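Local coordinates for orotate phosphoribosyltransferase (PDB 2YZK), which probably catalyses the magnesium-dependent transfer of a ribosyl phosphate group from 5-phosphoribose 1-diphosphate to orotate, the step that forms orotidine 5'-phosphate in UMP synthesis, at residues Gly53-Arg58 with Val136-Val141; Gly85-Glu90 with Ala123-Val128. All coordinates share one frame; numbering follows the deposited sequence.

How the contacts relate
Contacts 1 and 2 lie about 16 Å apart, centre to centre, and both reach the five-stranded parallel sheet of the phosphoribosyltransferase fold. In contact 1 helix 38-58 leans on strand 135-141; in contact 2 helix 120-131 packs on strand 84-87, at one edge of the sheet within the chain. Helix 120-131 is followed in the chain by strand 135-141, and the two contacts touch where Ile-126 CD1 lies 3.5 Å from Val-136 CG2. Phosphoribosyl diphosphate is predicted to bind between the subunits, with Arg-88 from one chain and loop 113-121 from the other. Contact 2 holds Arg-88, and its Ser-125 side chain is about 6 Å from that of Ser-121; in contact 1 Leu-140 is about 8 Å from the Asp-113 side chain.

Contact 1. Residues Gly53-Arg58 with Val136-Val141; sequences GQDLAR and VGTALV
Asp-55 OD1 is gripped by two groups: the hydroxyl of Thr-138, whose OG1 donates to OD1 over 2.7 Å, and Arg-159 NH2, which forms a salt bridge with the same oxygen. The hydroxyl reaches the carboxylate on the anti side of OD1, 26° out of its plane, and the two side chains cross at about a right angle. On Thr-138 the OG1 branch lies beside the backbone N (chi1 -60°), which directs the hydroxyl to the helix, while CG2 stays 4.1 Å from Asp-55 OD1. Thr-138 OG1 also has a weak hydrogen bond with Arg-159 NH2, so aspartate, threonine and arginine form a compact polar cluster. The positive charge of Arg-159 would be expected to favour an ionised Asp-55 and to fix the oxygen that Thr-138 meets.

One helical residue further on, the contact turns apolar. Leu-56 CD2 meets Leu-140 CD2 at 4.0 Å, a single methyl-to-methyl touch between side chains that also cross at roughly a right angle. Both leucines are buried. Leu-140 additionally packs on Leu-48 and Val-51, earlier in the same helix, and Leu-56 leans on Leu-49.

The last turns of helix 38-58 thus cover one face of strand 135-141 through Thr-138 and Leu-140, while Val-136, Ala-139 and Val-141 pack against helix 120-131. Within the parallel sheet the strand is hydrogen-bonded between strands 108-113 and 159-162, an alpha/beta/alpha layering, the Rossmann-like core of type I phosphoribosyltransferases.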
ATOM      1  N   GLY A  53      -2.223   4.587  20.126  1.00 15.31           N
ATOM      2  CA  GLY A  53      -2.588   4.092  21.443  1.00 14.94           C
ATOM      3  C   GLY A  53      -3.435   2.834  21.491  1.00 14.36           C
ATOM      4  O   GLY A  53      -3.285   1.929  20.671  1.00 13.18           O
ATOM      5  N   GLN A  54      -4.331   2.779  22.470  1.00 13.91           N
ATOM      6  CA  GLN A  54      -5.189   1.616  22.642  1.00 14.73           C
ATOM      7  C   GLN A  54      -6.236   1.442  21.547  1.00 14.27           C
ATOM      8  O   GLN A  54      -6.647   0.319  21.265  1.00 13.93           O
ATOM      9  CB  GLN A  54      -5.863   1.667  24.015  1.00 15.36           C
ATOM     10  CG  GLN A  54      -4.866   1.613  25.160  1.00 14.96           C
ATOM     11  CD  GLN A  54      -3.902   0.452  25.030  1.00 16.20           C
ATOM     12  OE1 GLN A  54      -2.693   0.647  24.887  1.00 19.55           O
ATOM     13  NE2 GLN A  54      -4.431  -0.765  25.071  1.00 15.15           N
ATOM     14  N   ASP A  55      -6.668   2.541  20.933  1.00 14.63           N
ATOM     15  CA  ASP A  55      -7.658   2.457  19.859  1.00 15.85           C
ATOM     16  C   ASP A  55      -7.100   1.582  18.741  1.00 15.64           C
ATOM     17  O   ASP A  55      -7.781   0.698  18.227  1.00 15.33           O
ATOM     18  CB  ASP A  55      -7.975   3.843  19.290  1.00 20.12           C
ATOM     19  CG  ASP A  55      -8.770   4.708  20.251  1.00 24.06           C
ATOM     20  OD1 ASP A  55      -9.185   5.812  19.841  1.00 28.42           O
ATOM     21  OD2 ASP A  55      -8.984   4.294  21.410  1.00 26.54           O
ATOM     22  N   LEU A  56      -5.852   1.841  18.370  1.00 14.86           N
ATOM     23  CA  LEU A  56      -5.201   1.075  17.320  1.00 13.52           C
ATOM     24  C   LEU A  56      -4.896  -0.339  17.813  1.00 13.85           C
ATOM     25  O   LEU A  56      -5.164  -1.322  17.117  1.00 12.60           O
ATOM     26  CB  LEU A  56      -3.914   1.783  16.882  1.00 13.54           C
ATOM     27  CG  LEU A  56      -3.054   1.078  15.829  1.00 11.31           C
ATOM     28  CD1 LEU A  56      -3.853   0.915  14.547  1.00 11.71           C
ATOM     29  CD2 LEU A  56      -1.790   1.890  15.576  1.00 11.57           C
ATOM     30  N   ALA A  57      -4.367  -0.437  19.032  1.00 13.96           N
ATOM     31  CA  ALA A  57      -4.004  -1.722  19.615  1.00 14.54           C
ATOM     32  C   ALA A  57      -5.162  -2.698  19.781  1.00 15.99           C
ATOM     33  O   ALA A  57      -4.960  -3.910  19.722  1.00 15.05           O
ATOM     34  CB  ALA A  57      -3.311  -1.505  20.961  1.00 16.88           C
ATOM     35  N   ARG A  58      -6.372  -2.186  19.982  1.00 15.48           N
ATOM     36  CA  ARG A  58      -7.524  -3.064  20.170  1.00 18.19           C
ATOM     37  C   ARG A  58      -8.398  -3.175  18.923  1.00 16.80           C
ATOM     38  O   ARG A  58      -9.365  -3.937  18.904  1.00 16.65           O
ATOM     39  CB  ARG A  58      -8.387  -2.569  21.334  1.00 20.30           C
ATOM     40  CG  ARG A  58      -7.627  -2.244  22.612  1.00 24.89           C
ATOM     41  CD  ARG A  58      -6.936  -3.453  23.225  1.00 29.01           C
ATOM     42  NE  ARG A  58      -5.483  -3.310  23.190  1.00 33.77           N
ATOM     43  CZ  ARG A  58      -4.656  -3.811  24.104  1.00 34.52           C
ATOM     44  NH1 ARG A  58      -5.133  -4.492  25.139  1.00 36.06           N
ATOM     45  NH2 ARG A  58      -3.348  -3.629  23.982  1.00 34.95           N
ATOM     46  N   VAL A 136     -16.021   3.002  13.198  1.00 13.18           N
ATOM     47  CA  VAL A 136     -14.761   3.726  13.237  1.00 13.56           C
ATOM     48  C   VAL A 136     -14.926   5.093  13.886  1.00 14.56           C
ATOM     49  O   VAL A 136     -15.815   5.864  13.518  1.00 14.75           O
ATOM     50  CB  VAL A 136     -14.181   3.882  11.805  1.00 14.47           C
ATOM     51  CG1 VAL A 136     -15.243   4.412  10.858  1.00 15.01           C
ATOM     52  CG2 VAL A 136     -12.980   4.804  11.826  1.00 14.78           C
ATOM     53  N   GLY A 137     -14.072   5.384  14.862  1.00 14.04           N
ATOM     54  CA  GLY A 137     -14.150   6.664  15.545  1.00 13.80           C
ATOM     55  C   GLY A 137     -12.812   7.367  15.628  1.00 12.94           C
ATOM     56  O   GLY A 137     -12.714   8.458  16.185  1.00 13.27           O
ATOM     57  N   THR A 138     -11.780   6.741  15.070  1.00 11.42           N
ATOM     58  CA  THR A 138     -10.438   7.305  15.099  1.00 11.39           C
ATOM     59  C   THR A 138      -9.754   7.251  13.736  1.00 11.28           C
ATOM     60  O   THR A 138      -9.827   6.240  13.034  1.00 10.15           O
ATOM     61  CB  THR A 138      -9.549   6.537  16.105  1.00 12.47           C
ATOM     62  OG1 THR A 138     -10.126   6.622  17.415  1.00 12.99           O
ATOM     63  CG2 THR A 138      -8.136   7.111  16.127  1.00 12.67           C
ATOM     64  N   ALA A 139      -9.105   8.355  13.374  1.00 10.26           N
ATOM     65  CA  ALA A 139      -8.350   8.463  12.129  1.00  9.39           C
ATOM     66  C   ALA A 139      -6.946   8.843  12.584  1.00 10.24           C
ATOM     67  O   ALA A 139      -6.768   9.763  13.386  1.00  9.91           O
ATOM     68  CB  ALA A 139      -8.935   9.545  11.225  1.00 10.92           C
ATOM     69  N   LEU A 140      -5.955   8.127  12.068  1.00  9.45           N
ATOM     70  CA  LEU A 140      -4.572   8.335  12.451  1.00 10.26           C
ATOM     71  C   LEU A 140      -3.724   8.731  11.251  1.00  9.59           C
ATOM     72  O   LEU A 140      -3.778   8.083  10.212  1.00  9.05           O
ATOM     73  CB  LEU A 140      -4.051   7.035  13.078  1.00  9.97           C
ATOM     74  CG  LEU A 140      -2.555   6.858  13.316  1.00 10.54           C
ATOM     75  CD1 LEU A 140      -2.093   7.845  14.365  1.00 12.43           C
ATOM     76  CD2 LEU A 140      -2.283   5.419  13.756  1.00  9.43           C
ATOM     77  N   VAL A 141      -2.955   9.808  11.397  1.00  8.77           N
ATOM     78  CA  VAL A 141      -2.085  10.274  10.324  1.00  9.72           C
ATOM     79  C   VAL A 141      -0.718  10.655  10.883  1.00  7.96           C
ATOM     80  O   VAL A 141      -0.557  10.836  12.089  1.00  9.70           O
ATOM     81  CB  VAL A 141      -2.669  11.508   9.582  1.00 10.16           C
ATOM     82  CG1 VAL A 141      -4.048  11.184   9.030  1.00 10.10           C
ATOM     83  CG2 VAL A 141      -2.736  12.707  10.517  1.00 11.69           C
TER

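Contact 2. Residues Gly85-Glu90 with Ala123-Val128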
ATOM      1  N   GLY A  85      -7.270  -3.685   5.644  1.00  9.57           N
ATOM      2  CA  GLY A  85      -8.303  -3.371   4.679  1.00  9.79           C
ATOM      3  C   GLY A  85      -7.948  -1.994   4.162  1.00  8.98           C
ATOM      4  O   GLY A  85      -7.094  -1.316   4.741  1.00  7.74           O
ATOM      5  N   TYR A  86      -8.566  -1.578   3.065  1.00  9.10           N
ATOM      6  CA  TYR A  86      -8.298  -0.249   2.538  1.00  9.09           C
ATOM      7  C   TYR A  86      -9.365   0.201   1.575  1.00  8.44           C
ATOM      8  O   TYR A  86     -10.079  -0.613   0.976  1.00  7.91           O
ATOM      9  CB  TYR A  86      -6.905  -0.168   1.890  1.00 11.40           C
ATOM     10  CG  TYR A  86      -6.667  -1.037   0.673  1.00 12.25           C
ATOM     11  CD1 TYR A  86      -6.917  -0.558  -0.612  1.00 13.71           C
ATOM     12  CD2 TYR A  86      -6.106  -2.309   0.804  1.00 13.61           C
ATOM     13  CE1 TYR A  86      -6.602  -1.320  -1.739  1.00 14.81           C
ATOM     14  CE2 TYR A  86      -5.791  -3.078  -0.314  1.00 15.30           C
ATOM     15  CZ  TYR A  86      -6.038  -2.576  -1.582  1.00 15.84           C
ATOM     16  OH  TYR A  86      -5.693  -3.317  -2.689  1.00 19.57           O
ATOM     17  N   VAL A  87      -9.484   1.514   1.452  1.00  9.51           N
ATOM     18  CA  VAL A  87     -10.469   2.111   0.572  1.00 12.20           C
ATOM     19  C   VAL A  87      -9.761   3.047  -0.385  1.00 14.41           C
ATOM     20  O   VAL A  87      -8.957   3.879   0.031  1.00 15.32           O
ATOM     21  CB  VAL A  87     -11.517   2.894   1.390  1.00 12.37           C
ATOM     22  CG1 VAL A  87     -12.491   3.612   0.458  1.00 13.81           C
ATOM     23  CG2 VAL A  87     -12.262   1.943   2.298  1.00 10.98           C
ATOM     24  N   ARG A  88     -10.060   2.902  -1.669  1.00 16.64           N
ATOM     25  CA  ARG A  88      -9.446   3.743  -2.681  1.00 19.25           C
ATOM     26  C   ARG A  88     -10.457   4.678  -3.319  1.00 20.41           C
ATOM     27  O   ARG A  88     -11.630   4.336  -3.456  1.00 19.31           O
ATOM     28  CB  ARG A  88      -8.806   2.887  -3.776  1.00 22.01           C
ATOM     29  CG  ARG A  88      -9.803   2.170  -4.662  1.00 26.98           C
ATOM     30  CD  ARG A  88      -9.182   1.776  -5.993  1.00 30.14           C
ATOM     31  NE  ARG A  88      -8.235   0.671  -5.877  1.00 32.34           N
ATOM     32  CZ  ARG A  88      -7.462   0.250  -6.876  1.00 34.57           C
ATOM     33  NH1 ARG A  88      -7.518   0.844  -8.061  1.00 36.10           N
ATOM     34  NH2 ARG A  88      -6.642  -0.775  -6.698  1.00 36.78           N
ATOM     35  N   PRO A  89     -10.016   5.887  -3.699  1.00 21.51           N
ATOM     36  CA  PRO A  89     -10.922   6.845  -4.337  1.00 23.16           C
ATOM     37  C   PRO A  89     -11.115   6.392  -5.786  1.00 24.45           C
ATOM     38  O   PRO A  89     -10.176   6.418  -6.577  1.00 25.58           O
ATOM     39  CB  PRO A  89     -10.160   8.163  -4.226  1.00 23.44           C
ATOM     40  CG  PRO A  89      -8.724   7.723  -4.317  1.00 23.35           C
ATOM     41  CD  PRO A  89      -8.701   6.498  -3.429  1.00 22.36           C
ATOM     42  N   GLU A  90     -12.328   5.962  -6.119  1.00 24.75           N
ATOM     43  CA  GLU A  90     -12.639   5.478  -7.462  1.00 24.95           C
ATOM     44  C   GLU A  90     -13.054   6.595  -8.419  1.00 23.86           C
ATOM     45  O   GLU A  90     -13.630   7.597  -8.005  1.00 23.63           O
ATOM     46  CB  GLU A  90     -13.770   4.445  -7.391  1.00 27.00           C
ATOM     47  CG  GLU A  90     -13.476   3.219  -6.531  1.00 28.84           C
ATOM     48  CD  GLU A  90     -12.536   2.232  -7.201  1.00 31.58           C
ATOM     49  OE1 GLU A  90     -12.285   1.156  -6.616  1.00 33.03           O
ATOM     50  OE2 GLU A  90     -12.048   2.527  -8.312  1.00 34.49           O
ATOM     51  N   ALA A 123     -12.856  11.307   5.280  1.00 13.89           N
ATOM     52  CA  ALA A 123     -14.304  11.275   5.476  1.00 14.49           C
ATOM     53  C   ALA A 123     -14.966  10.273   4.532  1.00 15.26           C
ATOM     54  O   ALA A 123     -15.866   9.527   4.935  1.00 15.61           O
ATOM     55  CB  ALA A 123     -14.891  12.671   5.254  1.00 15.01           C
ATOM     56  N   LYS A 124     -14.522  10.264   3.276  1.00 13.90           N
ATOM     57  CA  LYS A 124     -15.070   9.345   2.281  1.00 15.78           C
ATOM     58  C   LYS A 124     -14.811   7.895   2.686  1.00 14.57           C
ATOM     59  O   LYS A 124     -15.687   7.038   2.547  1.00 13.61           O
ATOM     60  CB  LYS A 124     -14.458   9.619   0.899  1.00 18.62           C
ATOM     61  CG  LYS A 124     -14.914  10.930   0.269  1.00 22.31           C
ATOM     62  CD  LYS A 124     -14.416  11.075  -1.169  1.00 25.38           C
ATOM     63  CE  LYS A 124     -15.064  12.269  -1.859  1.00 27.11           C
ATOM     64  NZ  LYS A 124     -14.794  12.312  -3.333  1.00 28.83           N
ATOM     65  N   SER A 125     -13.617   7.618   3.198  1.00 13.46           N
ATOM     66  CA  SER A 125     -13.284   6.260   3.616  1.00 13.57           C
ATOM     67  C   SER A 125     -14.161   5.847   4.793  1.00 12.49           C
ATOM     68  O   SER A 125     -14.588   4.690   4.885  1.00 10.31           O
ATOM     69  CB  SER A 125     -11.805   6.173   4.006  1.00 13.87           C
ATOM     70  OG  SER A 125     -10.985   6.527   2.906  1.00 18.59           O
ATOM     71  N   ILE A 126     -14.429   6.794   5.690  1.00 12.72           N
ATOM     72  CA  ILE A 126     -15.266   6.525   6.853  1.00 12.89           C
ATOM     73  C   ILE A 126     -16.683   6.165   6.408  1.00 13.05           C
ATOM     74  O   ILE A 126     -17.297   5.242   6.946  1.00 12.17           O
ATOM     75  CB  ILE A 126     -15.349   7.751   7.787  1.00 13.58           C
ATOM     76  CG1 ILE A 126     -13.952   8.137   8.277  1.00 14.81           C
ATOM     77  CG2 ILE A 126     -16.260   7.438   8.969  1.00 15.21           C
ATOM     78  CD1 ILE A 126     -13.346   7.187   9.310  1.00 13.89           C
ATOM     79  N   GLU A 127     -17.205   6.892   5.426  1.00 13.95           N
ATOM     80  CA  GLU A 127     -18.552   6.609   4.942  1.00 16.40           C
ATOM     81  C   GLU A 127     -18.647   5.207   4.340  1.00 15.51           C
ATOM     82  O   GLU A 127     -19.623   4.492   4.571  1.00 14.67           O
ATOM     83  CB  GLU A 127     -18.992   7.673   3.931  1.00 19.87           C
ATOM     84  CG  GLU A 127     -19.146   9.056   4.557  1.00 25.97           C
ATOM     85  CD  GLU A 127     -19.694  10.095   3.595  1.00 30.68           C
ATOM     86  OE1 GLU A 127     -19.110  10.263   2.501  1.00 33.17           O
ATOM     87  OE2 GLU A 127     -20.706  10.750   3.935  1.00 33.82           O
ATOM     88  N   VAL A 128     -17.630   4.807   3.582  1.00 13.99           N
ATOM     89  CA  VAL A 128     -17.614   3.478   2.981  1.00 12.15           C
ATOM     90  C   VAL A 128     -17.566   2.414   4.079  1.00 11.47           C
ATOM     91  O   VAL A 128     -18.292   1.424   4.033  1.00 12.23           O
ATOM     92  CB  VAL A 128     -16.398   3.314   2.043  1.00 12.71           C
ATOM     93  CG1 VAL A 128     -16.309   1.886   1.532  1.00 13.55           C
ATOM     94  CG2 VAL A 128     -16.526   4.275   0.874  1.00 12.99           C
TER
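Val-87 lays its isopropyl group against Ser-125 and Val-128 of helix 120-131. It meets Val-128 tip to tip, and the methyls pair off: Val-87 CG1 with Val-128 CG2, and Val-87 CG2 with Val-128 CG1, each at 4.1 Å. The CG1 of Val-87 extends away from its backbone N (chi1 176°), which brings it within 4.1 Å of both Val-128 CG2 and Ser-125 OG; Ser-125 OG lies 4.0 Å from Val-87 CB. This cluster, with Val-87 and Ser-125 buried, is the closer-packed part, closing at a CA-to-CA distance of 5.9 Å between Val-87 and Ser-125.

Beyond Val-87 the chain leaves strand 84-87 and the packing thins. Pro-89 and Lys-124 are exposed, and their side chains come no nearer than 6.0 Å to the opposite segment. The side chain of Arg-88 sets off away from the helix, and its NE forms a salt bridge with Glu-101 OE2; it is predicted to bind 5-phosphoribose 1-diphosphate at a site shared between the subunits.

Ser-125 OG bonds to the carbonyl oxygen of Ser-121 one turn back, so the hydroxyl is satisfied within its own helix and meets valine merely by van der Waals contact. With no polar bond between the segments, the helix is held to strand 84-87 by van der Waals contact, while Arg-88 on the next residue has its NE engaged by Glu-101.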